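Local atomic coordinates of putative short-chain dehydrogenase/reductase (Corynebacterium glutamicum, PDB entry 3E9N), a protein that is probably an oxidoreductase of the short-chain dehydrogenase/reductase family, tentatively assigned acetoacetyl-CoA reductase activity, although its true substrate is not established. Residues C127-N132 against S172-G177; G12-M17 against E39-L44; D74-L79 against L118-A123; V96-A101 against N143-A148. All blocks are in the same frame, centred on the assembly; numbering follows the deposited sequence. Where two conformers were deposited one is given.

Contact 1 of 4, residues C127-N132 against S172-G177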
# COMPACT_ATOMS: atom_id res chain seq x y z
N CYS A 127 11.89 19.60 -10.92
CA CYS A 127 10.84 18.64 -10.60
C CYS A 127 10.87 17.53 -11.61
O CYS A 127 10.89 17.82 -12.82
CB CYS A 127 9.48 19.30 -10.74
SG CYS A 127 9.21 20.56 -9.59
N VAL A 128 10.85 16.28 -11.14
CA VAL A 128 10.78 15.11 -11.99
C VAL A 128 9.40 14.47 -11.78
O VAL A 128 9.03 14.12 -10.67
CB VAL A 128 11.93 14.07 -11.68
CG1 VAL A 128 11.82 12.82 -12.60
CG2 VAL A 128 13.28 14.69 -11.87
N ILE A 129 8.64 14.36 -12.85
CA ILE A 129 7.33 13.80 -12.73
C ILE A 129 7.22 12.54 -13.56
O ILE A 129 7.54 12.57 -14.74
CB ILE A 129 6.26 14.80 -13.15
CG1 ILE A 129 6.28 16.00 -12.18
CG2 ILE A 129 4.89 14.11 -13.13
CD1 ILE A 129 5.88 17.30 -12.80
N TYR A 130 6.80 11.44 -12.94
CA TYR A 130 6.56 10.17 -13.66
C TYR A 130 5.07 9.99 -13.91
O TYR A 130 4.26 10.29 -13.01
CB TYR A 130 7.07 9.00 -12.84
CG TYR A 130 8.55 9.07 -12.45
CD1 TYR A 130 9.53 8.62 -13.29
CD2 TYR A 130 8.95 9.57 -11.19
CE1 TYR A 130 10.88 8.67 -12.91
CE2 TYR A 130 10.28 9.63 -10.80
CZ TYR A 130 11.23 9.17 -11.65
OH TYR A 130 12.56 9.26 -11.30
N ILE A 131 4.69 9.58 -15.13
CA ILE A 131 3.32 9.23 -15.41
C ILE A 131 3.26 7.75 -15.35
O ILE A 131 3.84 7.09 -16.20
CB ILE A 131 2.86 9.61 -16.81
CG1 ILE A 131 3.22 11.05 -17.12
CG2 ILE A 131 1.34 9.45 -16.93
CD1 ILE A 131 2.35 11.99 -16.46
N ASN A 132 2.55 7.23 -14.35
CA ASN A 132 2.47 5.78 -14.08
C ASN A 132 1.15 5.12 -14.54
O ASN A 132 0.97 4.89 -15.75
CB ASN A 132 2.67 5.52 -12.56
CG ASN A 132 3.16 4.12 -12.26
OD1 ASN A 132 3.20 3.25 -13.16
ND2 ASN A 132 3.56 3.88 -11.01
N SER A 172 7.63 13.44 -8.30
CA SER A 172 6.22 13.25 -8.25
C SER A 172 5.71 12.20 -9.23
O SER A 172 6.27 12.01 -10.32
CB SER A 172 5.54 14.59 -8.47
OG SER A 172 4.14 14.42 -8.35
N THR A 173 4.64 11.51 -8.83
CA THR A 173 4.02 10.53 -9.68
C THR A 173 2.60 10.89 -9.91
O THR A 173 1.82 11.08 -9.00
CB THR A 173 4.02 9.14 -9.04
OG1 THR A 173 3.39 9.25 -7.75
CG2 THR A 173 5.43 8.64 -8.85
N VAL A 174 2.22 10.97 -11.16
CA VAL A 174 0.87 11.19 -11.47
C VAL A 174 0.39 9.83 -11.91
O VAL A 174 0.96 9.27 -12.84
CB VAL A 174 0.75 12.26 -12.59
CG1 VAL A 174 -0.68 12.32 -13.15
CG2 VAL A 174 1.24 13.63 -12.03
N SER A 175 -0.64 9.28 -11.25
CA SER A 175 -1.04 7.88 -11.55
C SER A 175 -2.44 7.75 -12.12
O SER A 175 -3.43 7.74 -11.39
CB SER A 175 -0.93 6.98 -10.33
OG SER A 175 0.12 7.40 -9.47
N PRO A 176 -2.54 7.69 -13.44
CA PRO A 176 -3.84 7.37 -14.05
C PRO A 176 -4.25 5.90 -13.87
O PRO A 176 -3.41 5.02 -13.68
CB PRO A 176 -3.63 7.66 -15.53
CG PRO A 176 -2.15 7.99 -15.69
CD PRO A 176 -1.43 7.69 -14.40
N GLY A 177 -5.54 5.61 -13.96
CA GLY A 177 -5.94 4.22 -13.87
C GLY A 177 -7.44 4.11 -14.02
O GLY A 177 -8.13 5.10 -14.13
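Ser-172 O is approached by two donors from the strand beside it. Tyr-130 N makes a hydrogen bond of 2.7 Å to Ser-172 O, nearly straight at 164°, and the CA-H of Ile-129 adds a weaker contact, Ile-129 CA lying 3.2 Å from Ser-172 O. Tyr-130 O has the same double service: Val-174 N bonds to it at 2.8 Å, while the CA-H of Thr-173 comes up beside that bond. Ser-172 N to Val-128 O and Asn-132 N to Val-174 O complete the alternating pattern of parallel strands.

On the face carrying Ile-129, Ile-131 and Val-174, the CG2 branch of Ile-129 rests 3.8 Å from Val-174 CG2. A chi1 of -65° sets this branch anti to the backbone N, on the carbonyl side, where it meets Val-174 across the strands. The Ile-131 side chain crosses Pro-176 at about a right angle, its CG2 4.0 Å from Pro-176 CG. Pro-176 and Gly-177 fit the proline-glycine motif found in this region of the family. Strands 127-131 and 170-176 stand between strands 78-81 and 220-229; helix 203-214 covers Ile-129 and Ser-172, whereas helices 95-124 and 144-164 cover Tyr-130 on the other face.

Contact 2 of 4, residues G12-M17 against E39-L44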
# COMPACT_ATOMS: atom_id res chain seq x y z
N GLY A 12 7.69 11.22 -24.69
CA GLY A 12 6.36 10.81 -25.16
C GLY A 12 5.60 12.04 -25.62
O GLY A 12 4.36 12.09 -25.54
N ALA A 13 6.34 13.03 -26.12
CA ALA A 13 5.75 14.34 -26.43
C ALA A 13 4.73 14.32 -27.56
O ALA A 13 3.98 15.32 -27.72
CB ALA A 13 6.84 15.35 -26.73
N THR A 14 4.71 13.25 -28.36
CA THR A 14 3.75 13.15 -29.46
C THR A 14 2.51 12.27 -29.16
O THR A 14 1.51 12.24 -29.96
CB THR A 14 4.42 12.86 -30.87
OG1 THR A 14 4.98 11.54 -30.93
CG2 THR A 14 5.53 13.90 -31.19
N GLY A 15 2.53 11.58 -28.00
CA GLY A 15 1.34 10.90 -27.50
C GLY A 15 0.30 11.93 -27.10
O GLY A 15 0.61 13.10 -27.06
N GLY A 16 -0.93 11.50 -26.82
CA GLY A 16 -2.02 12.40 -26.41
C GLY A 16 -1.72 13.27 -25.19
O GLY A 16 -1.90 14.50 -25.23
N MET A 17 -1.25 12.65 -24.11
CA MET A 17 -0.82 13.37 -22.89
C MET A 17 0.35 14.34 -23.14
O MET A 17 0.28 15.50 -22.75
CB MET A 17 -0.40 12.37 -21.79
CG MET A 17 -1.56 11.54 -21.09
SD MET A 17 -0.81 10.28 -19.95
CE MET A 17 -2.28 9.46 -19.42
N GLU A 39 4.74 14.30 -37.73
CA GLU A 39 3.73 15.32 -37.98
C GLU A 39 3.36 16.07 -36.68
O GLU A 39 3.08 17.29 -36.70
CB GLU A 39 2.48 14.73 -38.67
N HIS A 40 3.36 15.35 -35.55
CA HIS A 40 2.95 16.01 -34.30
C HIS A 40 4.08 16.91 -33.88
O HIS A 40 3.85 18.00 -33.32
CB HIS A 40 2.63 15.01 -33.19
CG HIS A 40 1.32 14.31 -33.36
ND1 HIS A 40 0.15 14.98 -33.63
CD2 HIS A 40 1.00 13.00 -33.30
CE1 HIS A 40 -0.84 14.11 -33.72
NE2 HIS A 40 -0.35 12.90 -33.52
N LEU A 41 5.30 16.45 -34.18
CA LEU A 41 6.53 17.15 -33.83
C LEU A 41 6.59 18.46 -34.59
O LEU A 41 6.86 19.51 -34.02
CB LEU A 41 7.76 16.28 -34.13
CG LEU A 41 8.11 15.17 -33.12
CD1 LEU A 41 9.42 14.48 -33.50
CD2 LEU A 41 8.18 15.71 -31.67
N ALA A 42 6.28 18.39 -35.89
CA ALA A 42 6.17 19.59 -36.71
C ALA A 42 5.08 20.45 -36.12
O ALA A 42 5.27 21.64 -35.86
CB ALA A 42 5.84 19.24 -38.16
N ALA A 43 3.92 19.85 -35.89
CA ALA A 43 2.84 20.62 -35.27
C ALA A 43 3.31 21.28 -33.95
O ALA A 43 3.05 22.46 -33.71
CB ALA A 43 1.59 19.72 -35.04
N LEU A 44 4.04 20.52 -33.13
CA LEU A 44 4.57 21.05 -31.87
C LEU A 44 5.53 22.23 -32.05
O LEU A 44 5.44 23.22 -31.30
CB LEU A 44 5.24 19.96 -31.02
CG LEU A 44 4.36 18.91 -30.32
CD1 LEU A 44 5.21 17.80 -29.77
CD2 LEU A 44 3.56 19.51 -29.18
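Thr-14 packs its CB against the beta-carbon of His-40, with Thr-14 CB and His-40 CB 3.6 Å apart. The imidazole then runs past the backbone of the loop, bringing His-40 CD2 to 3.5 Å from Thr-14 O in an oblique approach. The methyl CG2 of Thr-14 is directed at Leu-41, the two side chains crossing at about a right angle; their closest approach is too short for sound packing and its exact value is doubtful. Ala-13, one residue earlier in the loop, meets Leu-44, whose CD1 lies over the peptide, 3.4 Å from Ala-13 O and 4.2 Å from Ala-13 CB.

Residues 12-17 belong to the glycine-rich TGxxxGxG loop of the short-chain dehydrogenase/reductase Rossmann fold, which in relatives binds the nucleotide cofactor. Here Gly-12 to Gly-15 form a type I beta turn, closed by Gly-15 N to Gly-12 O at 3.1 Å, and Gly-15 is the N-cap of helix 16-25.

A second shell holds the rotation of Thr-14. With chi1 at 69°, OG1 sits between its own backbone N and carbonyl carbon, where it accepts from Arg-36 N and Asn-37 N. Asn-37 OD1 in turn accepts from His-40 N, tying the start of helix 38-45 to the same junction. Beyond the touching residues, Val-22 of helix 16-25 packs on both Ala-13 and Leu-44, and Val-50 of the outermost strand 50-54 lies against Leu-44.

Contact 3 of 4, residues D74-L79 against L118-A123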
# COMPACT_ATOMS: atom_id res chain seq x y z
N ASP A 74 22.25 22.82 -18.78
CA ASP A 74 22.95 22.79 -17.49
C ASP A 74 22.01 23.08 -16.32
O ASP A 74 22.41 22.95 -15.17
CB ASP A 74 24.13 23.80 -17.46
CG ASP A 74 23.68 25.24 -17.75
OD1 ASP A 74 22.75 25.78 -17.08
OD2 ASP A 74 24.25 25.84 -18.67
N HIS A 75 20.79 23.51 -16.62
CA HIS A 75 19.70 23.57 -15.61
C HIS A 75 18.43 22.95 -16.24
O HIS A 75 18.02 23.37 -17.30
CB HIS A 75 19.42 25.01 -15.21
CG HIS A 75 20.45 25.61 -14.31
ND1 HIS A 75 21.74 25.88 -14.72
CD2 HIS A 75 20.38 26.02 -13.02
CE1 HIS A 75 22.42 26.42 -13.72
NE2 HIS A 75 21.62 26.52 -12.68
N VAL A 76 17.85 21.93 -15.63
CA VAL A 76 16.52 21.50 -16.07
C VAL A 76 15.51 21.71 -14.92
O VAL A 76 15.71 21.16 -13.82
CB VAL A 76 16.47 20.01 -16.44
CG1 VAL A 76 14.98 19.59 -16.85
CG2 VAL A 76 17.47 19.68 -17.58
N ASP A 77 14.45 22.48 -15.19
CA ASP A 77 13.46 22.82 -14.14
C ASP A 77 12.37 21.75 -14.00
O ASP A 77 11.96 21.44 -12.90
CB ASP A 77 12.83 24.19 -14.44
CG ASP A 77 13.88 25.30 -14.47
OD1 ASP A 77 14.21 25.81 -13.39
OD2 ASP A 77 14.40 25.64 -15.56
N THR A 78 11.94 21.18 -15.13
CA THR A 78 10.86 20.25 -15.19
C THR A 78 11.23 19.14 -16.19
O THR A 78 11.54 19.39 -17.37
CB THR A 78 9.55 20.98 -15.66
OG1 THR A 78 9.29 22.10 -14.82
CG2 THR A 78 8.35 20.05 -15.63
N LEU A 79 11.17 17.90 -15.71
CA LEU A 79 11.35 16.72 -16.52
C LEU A 79 10.11 15.83 -16.31
O LEU A 79 9.81 15.39 -15.18
CB LEU A 79 12.60 15.97 -16.03
CG LEU A 79 12.89 14.57 -16.60
CD1 LEU A 79 12.97 14.54 -18.20
CD2 LEU A 79 14.14 13.90 -15.90
N LEU A 118 20.61 14.39 -14.12
CA LEU A 118 20.78 14.71 -12.70
C LEU A 118 21.52 16.04 -12.37
O LEU A 118 21.09 16.79 -11.48
CB LEU A 118 21.43 13.53 -11.95
CG LEU A 118 21.14 13.44 -10.46
CD1 LEU A 118 19.63 13.62 -10.19
CD2 LEU A 118 21.58 12.13 -9.92
N PRO A 119 22.67 16.30 -13.01
CA PRO A 119 23.44 17.51 -12.59
C PRO A 119 22.67 18.77 -12.84
O PRO A 119 22.71 19.70 -12.04
CB PRO A 119 24.68 17.47 -13.51
CG PRO A 119 24.94 15.97 -13.70
CD PRO A 119 23.52 15.34 -13.76
N ALA A 120 21.99 18.80 -13.99
CA ALA A 120 21.16 19.91 -14.36
C ALA A 120 19.89 20.01 -13.48
O ALA A 120 19.33 21.10 -13.32
CB ALA A 120 20.77 19.80 -15.83
N LEU A 121 19.40 18.88 -12.98
CA LEU A 121 18.18 18.87 -12.19
C LEU A 121 18.51 19.47 -10.80
O LEU A 121 17.73 20.23 -10.26
CB LEU A 121 17.63 17.44 -12.01
CG LEU A 121 16.93 16.83 -13.20
CD1 LEU A 121 16.76 15.26 -13.07
CD2 LEU A 121 15.64 17.53 -13.60
N ARG A 122 19.66 19.09 -10.26
CA ARG A 122 20.14 19.57 -9.00
C ARG A 122 20.43 21.03 -9.09
O ARG A 122 20.02 21.79 -8.21
CB ARG A 122 21.43 18.86 -8.65
CG ARG A 122 21.18 17.45 -8.16
CD ARG A 122 22.47 16.78 -7.82
NE ARG A 122 22.27 15.40 -7.40
CZ ARG A 122 23.26 14.60 -7.04
NH1 ARG A 122 24.50 15.06 -7.04
NH2 ARG A 122 23.03 13.35 -6.65
N ALA A 123 21.10 21.43 -10.17
CA ALA A 123 21.44 22.81 -10.41
C ALA A 123 20.22 23.71 -10.42
O ALA A 123 20.32 24.84 -9.99
CB ALA A 123 22.24 22.99 -11.78
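Asp-74 meets helix 95-124 through its carbonyl: Asp-74 O lies 3.4 Å from Ala-120 CA in a CA-H...O contact, and also touches the methyl of Ala-123. The Asp-74 side chain leaves the backbone away from the helix, and its carboxylate steadies the next ring, Asp-74 OD1 receiving a hydrogen bond from His-75 ND1 at 2.6 Å. The donor meets OD1 on its anti side, and the oxygen lies close to the imidazole plane.

Held in that way, His-75 lays one face over Ala-123, whose CB is 3.8 Å from the ring centroid and only 13° off the normal, a clear CH-pi contact. At Val-76 the backbone is bound to the helix: Val-76 N donates to Ala-120 O over 2.9 Å. The bond is straight at the hydrogen (162°), but the donor stands well above the carbonyl plane.

This linker leads into strand 78-81, and helix 95-124 is the crossover of the beta-alpha-beta unit that connects it to strand 127-131 in the Rossmann fold. The helix is kinked at Pro-119 and Ala-120, just where the linker lies against it.

Val-76 also spreads its methyls over this surface, Val-76 CG2 to Ala-120 CB at 3.7 Å, while its CB lies 3.9 Å from Leu-121 CD2. Asp-77 turns away from the helix, and its OD2 accepts a hydrogen bond from Ile-7 N of the neighbouring strand 7-11. Leu-79 points back toward the helix, crossing Leu-121 at about a right angle with Leu-79 CD2 4.1 Å from Leu-121 CD1; Val-9 of strand 7-11 packs against both Val-76 and Leu-79.

Contact 4 of 4, residues V96-A101 against N143-A148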
# COMPACT_ATOMS: atom_id res chain seq x y z
N VAL A 96 8.96 -12.56 -23.79
CA VAL A 96 10.22 -12.06 -23.31
C VAL A 96 10.48 -10.70 -23.93
O VAL A 96 10.86 -9.74 -23.25
CB VAL A 96 11.43 -13.00 -23.59
CG1 VAL A 96 12.72 -12.34 -23.13
CG2 VAL A 96 11.28 -14.31 -22.87
N ALA A 97 10.26 -10.62 -25.23
CA ALA A 97 10.47 -9.38 -25.94
C ALA A 97 9.52 -8.30 -25.39
O ALA A 97 9.91 -7.16 -25.22
CB ALA A 97 10.32 -9.58 -27.50
N GLU A 98 8.29 -8.68 -25.11
CA GLU A 98 7.34 -7.82 -24.42
C GLU A 98 7.83 -7.30 -23.03
O GLU A 98 7.81 -6.11 -22.79
CB GLU A 98 6.05 -8.57 -24.28
CG GLU A 98 4.78 -7.75 -24.53
CD GLU A 98 3.56 -8.68 -24.61
OE1 GLU A 98 3.47 -9.48 -25.59
OE2 GLU A 98 2.71 -8.65 -23.68
N TRP A 99 8.28 -8.18 -22.12
CA TRP A 99 8.96 -7.74 -20.90
C TRP A 99 10.05 -6.69 -21.11
O TRP A 99 10.11 -5.69 -20.37
CB TRP A 99 9.62 -8.92 -20.18
CG TRP A 99 8.67 -9.65 -19.33
CD1 TRP A 99 8.07 -10.85 -19.59
CD2 TRP A 99 8.17 -9.22 -18.06
NE1 TRP A 99 7.25 -11.21 -18.55
CE2 TRP A 99 7.30 -10.23 -17.59
CE3 TRP A 99 8.41 -8.11 -17.26
CZ2 TRP A 99 6.64 -10.13 -16.37
CZ3 TRP A 99 7.73 -8.01 -16.04
CH2 TRP A 99 6.87 -9.03 -15.61
N HIS A 100 10.94 -6.95 -22.05
CA HIS A 100 12.05 -6.04 -22.29
C HIS A 100 11.53 -4.69 -22.81
O HIS A 100 11.94 -3.63 -22.36
CB HIS A 100 13.06 -6.62 -23.29
CG HIS A 100 13.89 -7.72 -22.74
ND1 HIS A 100 14.75 -7.54 -21.67
CD2 HIS A 100 14.02 -9.02 -23.11
CE1 HIS A 100 15.36 -8.68 -21.40
NE2 HIS A 100 14.94 -9.59 -22.26
N ALA A 101 10.60 -4.74 -23.74
CA ALA A 101 10.05 -3.50 -24.29
C ALA A 101 9.42 -2.62 -23.18
O ALA A 101 9.71 -1.43 -23.04
CB ALA A 101 9.03 -3.84 -25.38
N ASN A 143 -2.89 -7.72 -17.15
CA ASN A 143 -1.67 -8.48 -17.46
C ASN A 143 -0.57 -8.41 -16.37
O ASN A 143 -0.55 -7.55 -15.50
CB ASN A 143 -1.12 -8.06 -18.84
CG ASN A 143 -0.12 -9.09 -19.42
OD1 ASN A 143 1.04 -9.13 -19.02
ND2 ASN A 143 -0.58 -9.91 -20.39
N THR A 144 0.34 -9.35 -16.47
CA THR A 144 1.40 -9.56 -15.53
C THR A 144 2.52 -8.52 -15.75
O THR A 144 3.10 -8.01 -14.81
CB THR A 144 1.90 -11.02 -15.70
OG1 THR A 144 1.94 -11.71 -14.44
CG2 THR A 144 3.24 -11.07 -16.39
N ILE A 145 2.77 -8.18 -17.01
CA ILE A 145 3.84 -7.28 -17.35
C ILE A 145 3.48 -5.84 -17.00
O ILE A 145 4.33 -5.06 -16.59
CB ILE A 145 4.17 -7.38 -18.86
CG1 ILE A 145 4.60 -8.80 -19.19
CG2 ILE A 145 5.24 -6.38 -19.25
CD1 ILE A 145 4.87 -9.06 -20.65
N TYR A 146 2.20 -5.50 -17.14
CA TYR A 146 1.80 -4.15 -16.89
C TYR A 146 1.83 -3.86 -15.41
O TYR A 146 2.38 -2.86 -15.01
CB TYR A 146 0.47 -3.83 -17.58
CG TYR A 146 0.49 -4.39 -18.99
CD1 TYR A 146 1.64 -4.29 -19.77
CD2 TYR A 146 -0.61 -5.07 -19.52
CE1 TYR A 146 1.68 -4.84 -21.07
CE2 TYR A 146 -0.56 -5.62 -20.83
CZ TYR A 146 0.59 -5.49 -21.58
OH TYR A 146 0.67 -6.02 -22.84
N ALA A 147 1.31 -4.79 -14.61
CA ALA A 147 1.35 -4.69 -13.15
C ALA A 147 2.79 -4.54 -12.67
O ALA A 147 3.08 -3.71 -11.82
CB ALA A 147 0.70 -5.92 -12.52
N ALA A 148 3.70 -5.30 -13.26
CA ALA A 148 5.05 -5.30 -12.74
C ALA A 148 5.77 -4.00 -13.00
O ALA A 148 6.43 -3.43 -12.12
CB ALA A 148 5.82 -6.47 -13.24
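Trp-99 and Ile-145 bury the most surface here, Ile-145 packing over one face of the indole. Ile-145 CG1 stands over the five-membered ring, 3.6 Å from its centroid and 19° off the normal, in a CH-pi contact. From CG1 the Ile-145 chain runs on to CD1, which lies 3.8 Å from Glu-98 CB. The benzo end of Trp-99 is bounded by two more methyls: Ala-148 CB sits at its edge, 3.6 Å from CH2 of Trp-99, and Thr-144 CG2 comes in obliquely, 3.5 Å from Trp-99 CZ2.

Glu-98 crosses Ile-145 at about a right angle and extends toward Tyr-146, its carboxylate plane turned only 15° from the phenol ring. Tyr-146 is the tyrosine of the YxxxK signature of the family. Ile-145 N is held by Asn-143 OD1 at 2.8 Å, in the carbonyl plane and on a lone pair, an Asx turn at the start of the helix.

The two helix segments run 21° from parallel with axes 10.2 Å apart. Their parent helices, 95-124 and 144-164, both lie on the same face of the central sheet, and a second subunit packs against them here, its Ala-111 on Trp-99 and its Leu-156 on Thr-144.

Overall arrangement
All four contacts belong to one Rossmann-type domain built on a parallel seven-stranded sheet. Contact 2 comes first along the chain and closes before the others open; contact 3 closes before contact 1 opens, whereas contact 4 alternates with both. Contacts 1 and 3 share the sheet through neighbouring strands 78-81 and 127-131, with Ile-129 N bonded to Leu-79 O. Contact 2 touches contact 1 through Met-17, packed on Ile-131 and Pro-176. Contacts 3 and 4 use distant parts of helix 95-124, their centres 30 Å apart on opposite sides of the chain's centre. Thus the probable cofactor loop packs against contact 1, and helix 95-124 links contact 3 to the subunit interface at contact 4.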